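Local coordinates for CurM Sulfotransferase (Moorea producta, PDB 4GBM), which probably transfers a sulfonate group from the donor PAPS to an intermediate of the curacin polyketide pathway, and holds the spent nucleotide PAP, at residues A[280-283]-A[284-287]; A[219-222]-A[223-227]; A[44-47]-A[48-52]; A[162-165]-A[166-170]. The protein carries 2 engineered substitutions. All blocks are in the same frame, centred on the assembly; numbering follows the deposited sequence.

Contact 1 of 4, residues A[280-283]-A[284-287]; sequences ESLA and DKWK. With A3P (adenosine-3'-5'-diphosphate), chain G.
The loop between helices 228-239 and 297-305 borders the nucleotide pocket and winds through a 3-10 segment into a helical turn, so that Lys285 and Trp286 reach back to residues three or four positions earlier. The methylenes of Lys285 pass the carbonyl oxygens of Ser281 and Leu282, with CD of Lys285 3.7 Å from Leu282 O. A bend at chi3 (78°) then directs the chain to the nucleotide, bringing Lys285 NZ to 4.3 Å from O3P of the 3'-phosphate. Trp286 CG, held between its backbone N and carbonyl carbon (chi1 62°), brings the indole edge back to Ala283 O, which lies near the ring plane, 3.1 Å from Trp286 CD1. In the 3-10 turn at 280-282, Ala283 N donates to Glu280 O. A water extends it, donating to the same Glu280 O and accepting from Asp284 N at 3.0 Å. Asp284 OD1 pairs with Lys226 of helix 221-226. Lys287 NZ makes a salt bridge with Asp284 OD2 at 3.3 Å, a weak hydrogen bond, and CG of Lys287 lies over one face of the indole. On the pocket side, Leu282 CD2 is 3.5 Å from O2' of the nucleotide, and Leu282 O accepts from Arg164 NH2.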
loop_
_atom_site.group_PDB
_atom_site.type_symbol
_atom_site.label_atom_id
_atom_site.label_comp_id
_atom_site.label_asym_id
_atom_site.label_seq_id
_atom_site.Cartn_x
_atom_site.Cartn_y
_atom_site.Cartn_z
ATOM N N GLU A 280 15.059 9.335 -8.337
ATOM C CA GLU A 280 14.243 10.362 -8.989
ATOM C C GLU A 280 13.995 10.080 -10.469
ATOM O O GLU A 280 13.038 10.597 -11.041
ATOM C CB GLU A 280 14.880 11.752 -8.817
ATOM C CG GLU A 280 16.163 11.978 -9.623
ATOM C CD GLU A 280 15.897 12.470 -11.050
ATOM O OE1 GLU A 280 15.027 13.356 -11.238
ATOM O OE2 GLU A 280 16.564 11.972 -11.987
ATOM N N SER A 281 14.857 9.268 -11.083
ATOM C CA SER A 281 14.807 9.052 -12.531
ATOM C C SER A 281 13.555 8.329 -12.976
ATOM O O SER A 281 13.208 8.364 -14.160
ATOM C CB SER A 281 16.039 8.281 -13.009
ATOM O OG SER A 281 17.210 8.963 -12.619
ATOM N N LEU A 282 12.879 7.675 -12.034
ATOM C CA LEU A 282 11.683 6.905 -12.367
ATOM C C LEU A 282 10.430 7.781 -12.490
ATOM O O LEU A 282 9.399 7.332 -13.002
ATOM C CB LEU A 282 11.474 5.788 -11.343
ATOM C CG LEU A 282 12.276 4.490 -11.554
ATOM C CD1 LEU A 282 13.745 4.717 -11.879
ATOM C CD2 LEU A 282 12.132 3.571 -10.343
ATOM N N ALA A 283 10.523 9.028 -12.037
ATOM C CA ALA A 283 9.373 9.947 -12.100
ATOM C C ALA A 283 8.944 10.272 -13.529
ATOM O O ALA A 283 7.776 10.097 -13.880
ATOM C CB ALA A 283 9.670 11.237 -11.339
ATOM N N ASP A 284 9.895 10.730 -14.339
ATOM C CA ASP A 284 9.603 11.320 -15.655
ATOM C C ASP A 284 9.448 10.306 -16.782
ATOM O O ASP A 284 9.389 10.695 -17.952
ATOM C CB ASP A 284 10.708 12.309 -16.055
ATOM C CG ASP A 284 10.629 13.637 -15.315
ATOM O OD1 ASP A 284 9.637 13.902 -14.608
ATOM O OD2 ASP A 284 11.580 14.433 -15.456
ATOM N N LYS A 285 9.378 9.020 -16.448
ATOM C CA LYS A 285 9.299 7.971 -17.472
ATOM C C LYS A 285 8.103 8.145 -18.396
ATOM O O LYS A 285 8.182 7.819 -19.579
ATOM C CB LYS A 285 9.299 6.587 -16.828
ATOM C CG LYS A 285 10.678 6.221 -16.284
ATOM C CD LYS A 285 10.655 4.940 -15.471
ATOM C CE LYS A 285 10.623 3.707 -16.357
ATOM N NZ LYS A 285 11.002 2.506 -15.561
ATOM N N TRP A 286 7.018 8.697 -17.859
ATOM C CA TRP A 286 5.805 8.945 -18.640
ATOM C C TRP A 286 6.028 9.881 -19.830
ATOM O O TRP A 286 5.249 9.862 -20.782
ATOM C CB TRP A 286 4.689 9.495 -17.747
ATOM C CG TRP A 286 5.014 10.813 -17.107
ATOM C CD1 TRP A 286 5.606 11.005 -15.886
ATOM C CD2 TRP A 286 4.772 12.125 -17.644
ATOM N NE1 TRP A 286 5.740 12.342 -15.631
ATOM C CE2 TRP A 286 5.243 13.056 -16.689
ATOM C CE3 TRP A 286 4.207 12.604 -18.837
ATOM C CZ2 TRP A 286 5.166 14.439 -16.886
ATOM C CZ3 TRP A 286 4.128 13.984 -19.032
ATOM C CH2 TRP A 286 4.614 14.885 -18.060
ATOM N N LYS A 287 7.081 10.697 -19.778
ATOM C CA LYS A 287 7.367 11.628 -20.867
ATOM C C LYS A 287 7.811 10.911 -22.136
ATOM O O LYS A 287 7.703 11.467 -23.228
ATOM C CB LYS A 287 8.412 12.666 -20.452
ATOM C CG LYS A 287 7.941 13.620 -19.362
ATOM C CD LYS A 287 9.032 14.620 -18.999
ATOM C CE LYS A 287 8.612 15.470 -17.811
ATOM N NZ LYS A 287 9.702 16.387 -17.363
HETATM P P1 A3P G . 8.976 -0.779 -11.340
HETATM O O1P A3P G . 8.196 -1.844 -12.068
HETATM O O2P A3P G . 10.154 -1.319 -10.569
HETATM O O3P A3P G . 9.275 0.420 -12.195
HETATM P P2 A3P G . 4.494 -0.512 -5.695
HETATM O O4P A3P G . 3.282 0.335 -5.467
HETATM O O5P A3P G . 4.249 -1.821 -6.391
HETATM O O6P A3P G . 5.361 -0.637 -4.471
HETATM O "O5'" A3P G . 5.369 0.317 -6.773
HETATM C "C5'" A3P G . 6.495 -0.313 -7.392
HETATM C "C4'" A3P G . 7.238 0.771 -8.133
HETATM O "O4'" A3P G . 7.869 1.633 -7.177
HETATM C "C3'" A3P G . 8.391 0.231 -8.958
HETATM O "O3'" A3P G . 7.916 -0.257 -10.222
HETATM C "C2'" A3P G . 9.284 1.462 -9.057
HETATM O "O2'" A3P G . 8.926 2.265 -10.184
HETATM C "C1'" A3P G . 8.995 2.252 -7.785
HETATM N N9 A3P G . 10.151 2.174 -6.855
HETATM C C8 A3P G . 10.557 1.113 -6.127
HETATM N N7 A3P G . 11.677 1.405 -5.412
HETATM C C5 A3P G . 11.992 2.686 -5.696
HETATM C C6 A3P G . 13.048 3.645 -5.293
HETATM N N6 A3P G . 14.006 3.270 -4.410
HETATM N N1 A3P G . 13.004 4.892 -5.834
HETATM C C2 A3P G . 12.041 5.278 -6.702
HETATM N N3 A3P G . 11.049 4.455 -7.103
HETATM C C4 A3P G . 10.985 3.188 -6.634
HETATM O O HOH W 1 12.606 11.655 -13.486
#

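Contact 2 of 4, residues A[219-222]-A[223-227]; sequences IRYE and DLVKK. With A3P (adenosine-3'-5'-diphosphate), chain G.
Ile219, near the end of strand 216-220, sets its CG2 against Leu224 CB at 4.1 Å, one helical turn into the helix that follows. Arg220 occupies the N-cap position, and its carbonyl oxygen takes the first helical bond, from Leu224 N at 2.9 Å. Its side chain runs next to that of Asp223 in the same direction, the two flat groups turned 50° apart. Methylene CD of Arg220 is 3.4 Å from Asp223 OD2, but NE stays beyond salt-bridge distance, and NH1 goes to Leu306 O instead. A water ties the pair together, accepting from Arg220 N and donating to Asp223 OD2 at 2.8 Å. With CG anti to the backbone N (chi1 170°), Tyr221 extends its ring to the adenine, where OH donates to N3 of the nucleotide at 2.7 Å, the acceptor lying in the ring plane. Val225 packs on the ring, CG2 over one face and CG1 3.6 Å from Tyr221 CE1. Glu222 O accepts from Lys226 N at 3.1 Å, while OE1 of Glu222 is hydrogen-bonded to Tyr308 OH and OE2 to His165 N. In the fold, Tyr221 also makes a cation-pi contact with Arg164, Ile219 pairs through its backbone with strand 158-163, Leu224 packs between helix 228-239 and helix 45-53, and Val225 meets Leu47 of the latter.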
loop_
_atom_site.group_PDB
_atom_site.type_symbol
_atom_site.label_atom_id
_atom_site.label_comp_id
_atom_site.label_asym_id
_atom_site.label_seq_id
_atom_site.Cartn_x
_atom_site.Cartn_y
_atom_site.Cartn_z
ATOM N N ILE A 219 -0.539 12.354 -2.342
ATOM C CA ILE A 219 0.876 12.387 -2.697
ATOM C C ILE A 219 1.033 11.901 -4.132
ATOM O O ILE A 219 0.513 10.854 -4.493
ATOM C CB ILE A 219 1.721 11.502 -1.764
ATOM C CG1 ILE A 219 1.713 12.089 -0.345
ATOM C CG2 ILE A 219 3.180 11.392 -2.279
ATOM C CD1 ILE A 219 2.431 11.242 0.672
ATOM N N ARG A 220 1.743 12.678 -4.943
ATOM C CA ARG A 220 2.076 12.255 -6.297
ATOM C C ARG A 220 3.429 11.573 -6.250
ATOM O O ARG A 220 4.396 12.137 -5.727
ATOM C CB ARG A 220 2.105 13.456 -7.238
ATOM C CG ARG A 220 0.845 14.308 -7.092
ATOM C CD ARG A 220 0.917 15.592 -7.897
ATOM N NE ARG A 220 0.688 15.366 -9.320
ATOM C CZ ARG A 220 -0.503 15.125 -9.862
ATOM N NH1 ARG A 220 -0.593 14.949 -11.171
ATOM N NH2 ARG A 220 -1.607 15.054 -9.109
ATOM N N TYR A 221 3.487 10.360 -6.795
ATOM C CA TYR A 221 4.739 9.607 -6.863
ATOM C C TYR A 221 5.874 10.456 -7.427
ATOM O O TYR A 221 7.019 10.401 -6.946
ATOM C CB TYR A 221 4.563 8.348 -7.724
ATOM C CG TYR A 221 5.876 7.674 -8.031
ATOM C CD1 TYR A 221 6.475 6.823 -7.103
ATOM C CD2 TYR A 221 6.539 7.914 -9.232
ATOM C CE1 TYR A 221 7.697 6.213 -7.370
ATOM C CE2 TYR A 221 7.764 7.309 -9.518
ATOM C CZ TYR A 221 8.335 6.462 -8.585
ATOM O OH TYR A 221 9.539 5.874 -8.879
ATOM N N GLU A 222 5.562 11.228 -8.465
ATOM C CA GLU A 222 6.585 12.009 -9.147
ATOM C C GLU A 222 7.201 13.045 -8.205
ATOM O O GLU A 222 8.417 13.239 -8.221
ATOM C CB GLU A 222 6.024 12.656 -10.421
ATOM C CG GLU A 222 5.584 11.645 -11.509
ATOM C CD GLU A 222 4.248 10.957 -11.235
ATOM O OE1 GLU A 222 3.462 11.414 -10.372
ATOM O OE2 GLU A 222 3.990 9.944 -11.909
ATOM N N ASP A 223 6.362 13.676 -7.374
ATOM C CA ASP A 223 6.824 14.602 -6.337
ATOM C C ASP A 223 7.589 13.849 -5.248
ATOM O O ASP A 223 8.623 14.319 -4.764
ATOM C CB ASP A 223 5.647 15.337 -5.687
ATOM C CG ASP A 223 4.939 16.292 -6.622
ATOM O OD1 ASP A 223 5.524 16.719 -7.650
ATOM O OD2 ASP A 223 3.778 16.642 -6.293
ATOM N N LEU A 224 7.086 12.677 -4.859
ATOM C CA LEU A 224 7.731 11.887 -3.810
ATOM C C LEU A 224 9.197 11.596 -4.117
ATOM O O LEU A 224 10.054 11.716 -3.237
ATOM C CB LEU A 224 6.980 10.567 -3.579
ATOM C CG LEU A 224 7.564 9.616 -2.522
ATOM C CD1 LEU A 224 7.529 10.260 -1.138
ATOM C CD2 LEU A 224 6.808 8.295 -2.531
ATOM N N VAL A 225 9.488 11.210 -5.357
ATOM C CA VAL A 225 10.863 10.825 -5.678
ATOM C C VAL A 225 11.753 11.990 -6.125
ATOM O O VAL A 225 12.982 11.921 -5.985
ATOM C CB VAL A 225 10.944 9.617 -6.650
ATOM C CG1 VAL A 225 10.175 8.424 -6.072
ATOM C CG2 VAL A 225 10.415 9.981 -8.044
ATOM N N LYS A 226 11.143 13.051 -6.655
ATOM C CA LYS A 226 11.903 14.253 -7.052
ATOM C C LYS A 226 12.150 15.238 -5.908
ATOM O O LYS A 226 13.197 15.906 -5.875
ATOM C CB LYS A 226 11.210 14.989 -8.196
ATOM C CG LYS A 226 11.311 14.292 -9.544
ATOM C CD LYS A 226 10.517 15.067 -10.582
ATOM C CE LYS A 226 11.124 14.954 -11.955
ATOM N NZ LYS A 226 10.467 15.921 -12.881
ATOM N N LYS A 227 11.175 15.344 -5.006
ATOM C CA LYS A 227 11.240 16.274 -3.872
ATOM C C LYS A 227 10.804 15.573 -2.574
ATOM O O LYS A 227 9.849 16.011 -1.920
ATOM C CB LYS A 227 10.341 17.488 -4.129
ATOM C CG LYS A 227 10.713 18.332 -5.347
ATOM C CD LYS A 227 9.823 19.571 -5.453
ATOM C CE LYS A 227 8.355 19.205 -5.676
ATOM N NZ LYS A 227 7.466 20.404 -5.619
HETATM P P1 A3P G . 8.976 -0.779 -11.340
HETATM O O1P A3P G . 8.196 -1.844 -12.068
HETATM O O2P A3P G . 10.154 -1.319 -10.569
HETATM O O3P A3P G . 9.275 0.420 -12.195
HETATM P P2 A3P G . 4.494 -0.512 -5.695
HETATM O O4P A3P G . 3.282 0.335 -5.467
HETATM O O5P A3P G . 4.249 -1.821 -6.391
HETATM O O6P A3P G . 5.361 -0.637 -4.471
HETATM O "O5'" A3P G . 5.369 0.317 -6.773
HETATM C "C5'" A3P G . 6.495 -0.313 -7.392
HETATM C "C4'" A3P G . 7.238 0.771 -8.133
HETATM O "O4'" A3P G . 7.869 1.633 -7.177
HETATM C "C3'" A3P G . 8.391 0.231 -8.958
HETATM O "O3'" A3P G . 7.916 -0.257 -10.222
HETATM C "C2'" A3P G . 9.284 1.462 -9.057
HETATM O "O2'" A3P G . 8.926 2.265 -10.184
HETATM C "C1'" A3P G . 8.995 2.252 -7.785
HETATM N N9 A3P G . 10.151 2.174 -6.855
HETATM C C8 A3P G . 10.557 1.113 -6.127
HETATM N N7 A3P G . 11.677 1.405 -5.412
HETATM C C5 A3P G . 11.992 2.686 -5.696
HETATM C C6 A3P G . 13.048 3.645 -5.293
HETATM N N6 A3P G . 14.006 3.270 -4.410
HETATM N N1 A3P G . 13.004 4.892 -5.834
HETATM C C2 A3P G . 12.041 5.278 -6.702
HETATM N N3 A3P G . 11.049 4.455 -7.103
HETATM C C4 A3P G . 10.985 3.188 -6.634
HETATM O O HOH W 2 2.400 15.385 -4.184
#

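Contact 3 of 4, residues A[44-47]-A[48-52]; sequences GSTL and LRVML. With A3P (adenosine-3'-5'-diphosphate), chain G.
Leu47 bridges the adenine and the next helical turn: its CD2 is 3.8 Å from C2 of the nucleotide, while CG and CD1 meet the methyl group CE of Met51, CG to CE being 3.8 Å. The segments hold the end of the P-loop-like phosphate-binding loop of the sulfotransferase fold and most of helix 45-53. Gly44, at the N-cap with positive phi, gives its N-H to O5' of the nucleotide and its carbonyl to Leu48 N. Beyond it, paired bonds grip the 5'-phosphate: Ser45 N and OG both donate to O4P, with OG at 2.8 Å, and Thr46 N and OG1 both donate to O6P, with OG1 also at 2.8 Å. Ser45 OG stands between the backbone N and the carbonyl carbon (chi1 69°), which brings it round to the same oxygen as its own N-H. Lys136 NZ is hydrogen-bonded to both hydroxyls, and the helix N-terminus would probably help to stabilise the negative phosphate. The helix is held by regular i to i+4 bonds, such as Met51 N to Leu47 O. Arg49 NH2 is hydrogen-bonded to Arg255 O. Thr46 CG2 touches Val50 CG2 at 4.1 Å, and that valine methyl lies 3.6 Å above the centre of the Arg49 guanidinium plane.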
loop_
_atom_site.group_PDB
_atom_site.type_symbol
_atom_site.label_atom_id
_atom_site.label_comp_id
_atom_site.label_asym_id
_atom_site.label_seq_id
_atom_site.Cartn_x
_atom_site.Cartn_y
_atom_site.Cartn_z
ATOM N N GLY A 44 4.653 3.190 -6.375
ATOM C CA GLY A 44 5.678 3.500 -5.373
ATOM C C GLY A 44 5.173 3.341 -3.945
ATOM O O GLY A 44 5.721 3.949 -3.014
ATOM N N SER A 45 4.131 2.527 -3.764
ATOM C CA SER A 45 3.528 2.351 -2.426
ATOM C C SER A 45 4.492 1.699 -1.433
ATOM O O SER A 45 4.526 2.085 -0.264
ATOM C CB SER A 45 2.195 1.584 -2.500
ATOM O OG SER A 45 2.394 0.225 -2.865
ATOM N N THR A 46 5.287 0.735 -1.902
ATOM C CA THR A 46 6.260 0.059 -1.038
ATOM C C THR A 46 7.347 1.038 -0.609
ATOM O O THR A 46 7.689 1.119 0.578
ATOM C CB THR A 46 6.854 -1.195 -1.707
ATOM O OG1 THR A 46 5.792 -2.076 -2.077
ATOM C CG2 THR A 46 7.810 -1.921 -0.749
ATOM N N LEU A 47 7.880 1.793 -1.567
ATOM C CA LEU A 47 8.838 2.847 -1.220
ATOM C C LEU A 47 8.289 3.758 -0.116
ATOM O O LEU A 47 8.959 3.985 0.891
ATOM C CB LEU A 47 9.201 3.671 -2.452
ATOM C CG LEU A 47 10.066 4.909 -2.187
ATOM C CD1 LEU A 47 11.473 4.526 -1.712
ATOM C CD2 LEU A 47 10.136 5.733 -3.466
ATOM N N LEU A 48 7.070 4.252 -0.296
ATOM C CA LEU A 48 6.474 5.122 0.714
ATOM C C LEU A 48 6.319 4.434 2.075
ATOM O O LEU A 48 6.673 5.012 3.113
ATOM C CB LEU A 48 5.137 5.690 0.223
ATOM C CG LEU A 48 4.449 6.632 1.217
ATOM C CD1 LEU A 48 5.314 7.856 1.560
ATOM C CD2 LEU A 48 3.097 7.070 0.658
ATOM N N ARG A 49 5.815 3.201 2.083
ATOM C CA ARG A 49 5.625 2.521 3.370
ATOM C C ARG A 49 6.958 2.270 4.067
ATOM O O ARG A 49 7.045 2.354 5.290
ATOM C CB ARG A 49 4.756 1.258 3.236
ATOM C CG ARG A 49 5.473 -0.038 2.880
ATOM C CD ARG A 49 5.926 -0.823 4.121
ATOM N NE ARG A 49 6.686 -2.000 3.707
ATOM C CZ ARG A 49 7.683 -2.543 4.398
ATOM N NH1 ARG A 49 8.323 -3.596 3.896
ATOM N NH2 ARG A 49 8.056 -2.038 5.578
ATOM N N VAL A 50 8.005 2.025 3.282
ATOM C CA VAL A 50 9.350 1.799 3.831
ATOM C C VAL A 50 9.950 3.097 4.386
ATOM O O VAL A 50 10.579 3.085 5.441
ATOM C CB VAL A 50 10.287 1.111 2.802
ATOM C CG1 VAL A 50 11.724 1.040 3.320
ATOM C CG2 VAL A 50 9.779 -0.304 2.495
ATOM N N MET A 51 9.746 4.212 3.686
ATOM C CA MET A 51 10.130 5.521 4.229
ATOM C C MET A 51 9.492 5.741 5.594
ATOM O O MET A 51 10.175 6.095 6.557
ATOM C CB MET A 51 9.732 6.647 3.287
ATOM C CG MET A 51 10.552 6.686 2.019
ATOM S SD MET A 51 9.712 7.711 0.796
ATOM C CE MET A 51 11.006 8.067 -0.345
ATOM N N LEU A 52 8.180 5.527 5.668
ATOM C CA LEU A 52 7.452 5.736 6.924
ATOM C C LEU A 52 7.860 4.757 8.030
ATOM O O LEU A 52 7.746 5.085 9.209
ATOM C CB LEU A 52 5.937 5.680 6.700
ATOM C CG LEU A 52 5.368 6.765 5.774
ATOM C CD1 LEU A 52 3.872 6.562 5.538
ATOM C CD2 LEU A 52 5.635 8.161 6.331
HETATM P P1 A3P G . 8.976 -0.779 -11.340
HETATM O O1P A3P G . 8.196 -1.844 -12.068
HETATM O O2P A3P G . 10.154 -1.319 -10.569
HETATM O O3P A3P G . 9.275 0.420 -12.195
HETATM P P2 A3P G . 4.494 -0.512 -5.695
HETATM O O4P A3P G . 3.282 0.335 -5.467
HETATM O O5P A3P G . 4.249 -1.821 -6.391
HETATM O O6P A3P G . 5.361 -0.637 -4.471
HETATM O "O5'" A3P G . 5.369 0.317 -6.773
HETATM C "C5'" A3P G . 6.495 -0.313 -7.392
HETATM C "C4'" A3P G . 7.238 0.771 -8.133
HETATM O "O4'" A3P G . 7.869 1.633 -7.177
HETATM C "C3'" A3P G . 8.391 0.231 -8.958
HETATM O "O3'" A3P G . 7.916 -0.257 -10.222
HETATM C "C2'" A3P G . 9.284 1.462 -9.057
HETATM O "O2'" A3P G . 8.926 2.265 -10.184
HETATM C "C1'" A3P G . 8.995 2.252 -7.785
HETATM N N9 A3P G . 10.151 2.174 -6.855
HETATM C C8 A3P G . 10.557 1.113 -6.127
HETATM N N7 A3P G . 11.677 1.405 -5.412
HETATM C C5 A3P G . 11.992 2.686 -5.696
HETATM C C6 A3P G . 13.048 3.645 -5.293
HETATM N N6 A3P G . 14.006 3.270 -4.410
HETATM N N1 A3P G . 13.004 4.892 -5.834
HETATM C C2 A3P G . 12.041 5.278 -6.702
HETATM N N3 A3P G . 11.049 4.455 -7.103
HETATM C C4 A3P G . 10.985 3.188 -6.634
#

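Contact 4 of 4, residues A[162-165]-A[166-170]; sequences LVRH and PYSVI. With A3P (adenosine-3'-5'-diphosphate), chain G.
Arg164 and His165 both hold CG anti to the backbone N (chi1 -173° and -165°), which carries the arginine across Ser168 and Val169 and swings the imidazole over the first turn of helix 166-175. This strand-to-helix junction, leaving strand 158-163, probably corresponds to the 3'-phosphate-binding motif of sulfotransferases, in which an arginine is followed eight residues later by a serine; here Ser172 OG also bonds the nucleotide, whereas Arg164 bonds the adjacent ribose hydroxyl. Its extended side chain reaches O2' through Arg164 NH1 at 3.0 Å. Ser168 CB covers one face of its guanidinium, 3.4 Å from NE, while Val169 CG2 packs against Arg164 CB. O2' and Arg42 O both take NH1, which limits rotation of the guanidinium. His165 is the N-cap of the helix: ND1 accepts from Tyr167 N at 3.0 Å, nearly in the imidazole plane, and the carbonyl oxygen accepts from Val169 N. NE2 is hydrogen-bonded to Glu309 O. Pro166 CD sits over a face of the His165 ring, 3.6 Å from its centroid, in a CH-pi contact. The imidazole in turn directs its edge at the face of Tyr167, a T-shaped pair with planes 70° apart, CE1 of His165 approaching Tyr167 CG to 3.4 Å. Between the arginine and the helix, one water lying in the guanidinium plane accepts from Arg164 NE at 3.0 Å and from Ser168 OG at 2.8 Å.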
loop_
_atom_site.group_PDB
_atom_site.type_symbol
_atom_site.label_atom_id
_atom_site.label_comp_id
_atom_site.label_asym_id
_atom_site.label_seq_id
_atom_site.Cartn_x
_atom_site.Cartn_y
_atom_site.Cartn_z
ATOM N N LEU A 162 -1.942 7.933 -2.752
ATOM C CA LEU A 162 -0.735 7.958 -3.576
ATOM C C LEU A 162 -1.109 7.695 -5.031
ATOM O O LEU A 162 -1.746 6.686 -5.337
ATOM C CB LEU A 162 0.259 6.909 -3.065
ATOM C CG LEU A 162 1.552 6.704 -3.856
ATOM C CD1 LEU A 162 2.433 7.960 -3.879
ATOM C CD2 LEU A 162 2.309 5.522 -3.275
ATOM N N VAL A 163 -0.727 8.623 -5.906
ATOM C CA VAL A 163 -1.030 8.536 -7.337
ATOM C C VAL A 163 0.246 8.561 -8.176
ATOM O O VAL A 163 1.240 9.175 -7.787
ATOM C CB VAL A 163 -1.999 9.664 -7.815
ATOM C CG1 VAL A 163 -3.345 9.560 -7.128
ATOM C CG2 VAL A 163 -1.410 11.052 -7.602
ATOM N N ARG A 164 0.212 7.869 -9.313
ATOM C CA ARG A 164 1.311 7.896 -10.277
ATOM C C ARG A 164 0.730 8.010 -11.684
ATOM O O ARG A 164 -0.386 7.567 -11.931
ATOM C CB ARG A 164 2.190 6.647 -10.132
ATOM C CG ARG A 164 3.450 6.700 -10.992
ATOM C CD ARG A 164 4.334 5.511 -10.743
ATOM N NE ARG A 164 5.593 5.656 -11.469
ATOM C CZ ARG A 164 6.519 4.707 -11.536
ATOM N NH1 ARG A 164 6.300 3.530 -10.964
ATOM N NH2 ARG A 164 7.654 4.928 -12.190
ATOM N N HIS A 165 1.491 8.615 -12.596
ATOM C CA HIS A 165 1.048 8.800 -13.966
ATOM C C HIS A 165 0.604 7.463 -14.564
ATOM O O HIS A 165 1.292 6.451 -14.396
ATOM C CB HIS A 165 2.188 9.381 -14.803
ATOM C CG HIS A 165 1.746 9.938 -16.120
ATOM N ND1 HIS A 165 1.394 9.142 -17.193
ATOM C CD2 HIS A 165 1.615 11.218 -16.540
ATOM C CE1 HIS A 165 1.047 9.912 -18.210
ATOM N NE2 HIS A 165 1.177 11.174 -17.841
ATOM N N PRO A 166 -0.533 7.454 -15.273
ATOM C CA PRO A 166 -1.019 6.184 -15.820
ATOM C C PRO A 166 -0.040 5.492 -16.787
ATOM O O PRO A 166 0.015 4.262 -16.814
ATOM C CB PRO A 166 -2.321 6.584 -16.545
ATOM C CG PRO A 166 -2.168 8.059 -16.807
ATOM C CD PRO A 166 -1.431 8.577 -15.608
ATOM N N TYR A 167 0.724 6.255 -17.569
ATOM C CA TYR A 167 1.673 5.633 -18.511
ATOM C C TYR A 167 2.706 4.809 -17.746
ATOM O O TYR A 167 3.052 3.692 -18.147
ATOM C CB TYR A 167 2.409 6.680 -19.344
ATOM C CG TYR A 167 1.631 7.390 -20.428
ATOM C CD1 TYR A 167 0.242 7.248 -20.569
ATOM C CD2 TYR A 167 2.297 8.252 -21.301
ATOM C CE1 TYR A 167 -0.449 7.937 -21.569
ATOM C CE2 TYR A 167 1.615 8.944 -22.295
ATOM C CZ TYR A 167 0.247 8.780 -22.424
ATOM O OH TYR A 167 -0.418 9.464 -23.409
ATOM N N SER A 168 3.197 5.368 -16.639
ATOM C CA SER A 168 4.217 4.714 -15.826
ATOM C C SER A 168 3.664 3.452 -15.179
ATOM O O SER A 168 4.329 2.410 -15.165
ATOM C CB SER A 168 4.735 5.676 -14.757
ATOM O OG SER A 168 5.239 6.861 -15.347
ATOM N N VAL A 169 2.450 3.550 -14.637
ATOM C CA VAL A 169 1.820 2.403 -13.997
ATOM C C VAL A 169 1.554 1.299 -15.016
ATOM O O VAL A 169 1.833 0.134 -14.749
ATOM C CB VAL A 169 0.523 2.803 -13.273
ATOM C CG1 VAL A 169 -0.267 1.563 -12.836
ATOM C CG2 VAL A 169 0.863 3.664 -12.057
ATOM N N ILE A 170 1.048 1.677 -16.187
ATOM C CA ILE A 170 0.718 0.691 -17.222
ATOM C C ILE A 170 1.969 -0.047 -17.716
ATOM O O ILE A 170 1.973 -1.283 -17.788
ATOM C CB ILE A 170 -0.081 1.318 -18.380
ATOM C CG1 ILE A 170 -1.483 1.688 -17.892
ATOM C CG2 ILE A 170 -0.192 0.337 -19.557
ATOM C CD1 ILE A 170 -2.201 2.692 -18.786
HETATM P P1 A3P G . 8.976 -0.779 -11.340
HETATM O O1P A3P G . 8.196 -1.844 -12.068
HETATM O O2P A3P G . 10.154 -1.319 -10.569
HETATM O O3P A3P G . 9.275 0.420 -12.195
HETATM P P2 A3P G . 4.494 -0.512 -5.695
HETATM O O4P A3P G . 3.282 0.335 -5.467
HETATM O O5P A3P G . 4.249 -1.821 -6.391
HETATM O O6P A3P G . 5.361 -0.637 -4.471
HETATM O "O5'" A3P G . 5.369 0.317 -6.773
HETATM C "C5'" A3P G . 6.495 -0.313 -7.392
HETATM C "C4'" A3P G . 7.238 0.771 -8.133
HETATM O "O4'" A3P G . 7.869 1.633 -7.177
HETATM C "C3'" A3P G . 8.391 0.231 -8.958
HETATM O "O3'" A3P G . 7.916 -0.257 -10.222
HETATM C "C2'" A3P G . 9.284 1.462 -9.057
HETATM O "O2'" A3P G . 8.926 2.265 -10.184
HETATM C "C1'" A3P G . 8.995 2.252 -7.785
HETATM N N9 A3P G . 10.151 2.174 -6.855
HETATM C C8 A3P G . 10.557 1.113 -6.127
HETATM N N7 A3P G . 11.677 1.405 -5.412
HETATM C C5 A3P G . 11.992 2.686 -5.696
HETATM C C6 A3P G . 13.048 3.645 -5.293
HETATM N N6 A3P G . 14.006 3.270 -4.410
HETATM N N1 A3P G . 13.004 4.892 -5.834
HETATM C C2 A3P G . 12.041 5.278 -6.702
HETATM N N3 A3P G . 11.049 4.455 -7.103
HETATM C C4 A3P G . 10.985 3.188 -6.634
HETATM O O HOH W 3 5.884 8.246 -12.985
#

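Overall arrangement
Along the chain the order is contact 3, contact 4, contact 2, contact 1, and all four touch the same nucleotide. Contacts 4 and 2, centres about 12 Å apart, leave the neighbouring parallel strands 158-163 and 216-220 and are joined by a probable hydrogen bond from Tyr221 N to Val163 O. Contact 3, on helix 45-53, packs against both and takes the 5'-phosphate end. Contact 1, in the later loop, lies about 10 Å from contacts 2 and 4 but about 17 Å from contact 3, centre to centre, and does not touch it. Segments at the C-terminal ends of parallel strands, with a loop from much later in the sequence, thus build one pocket for adenine, ribose and phosphates.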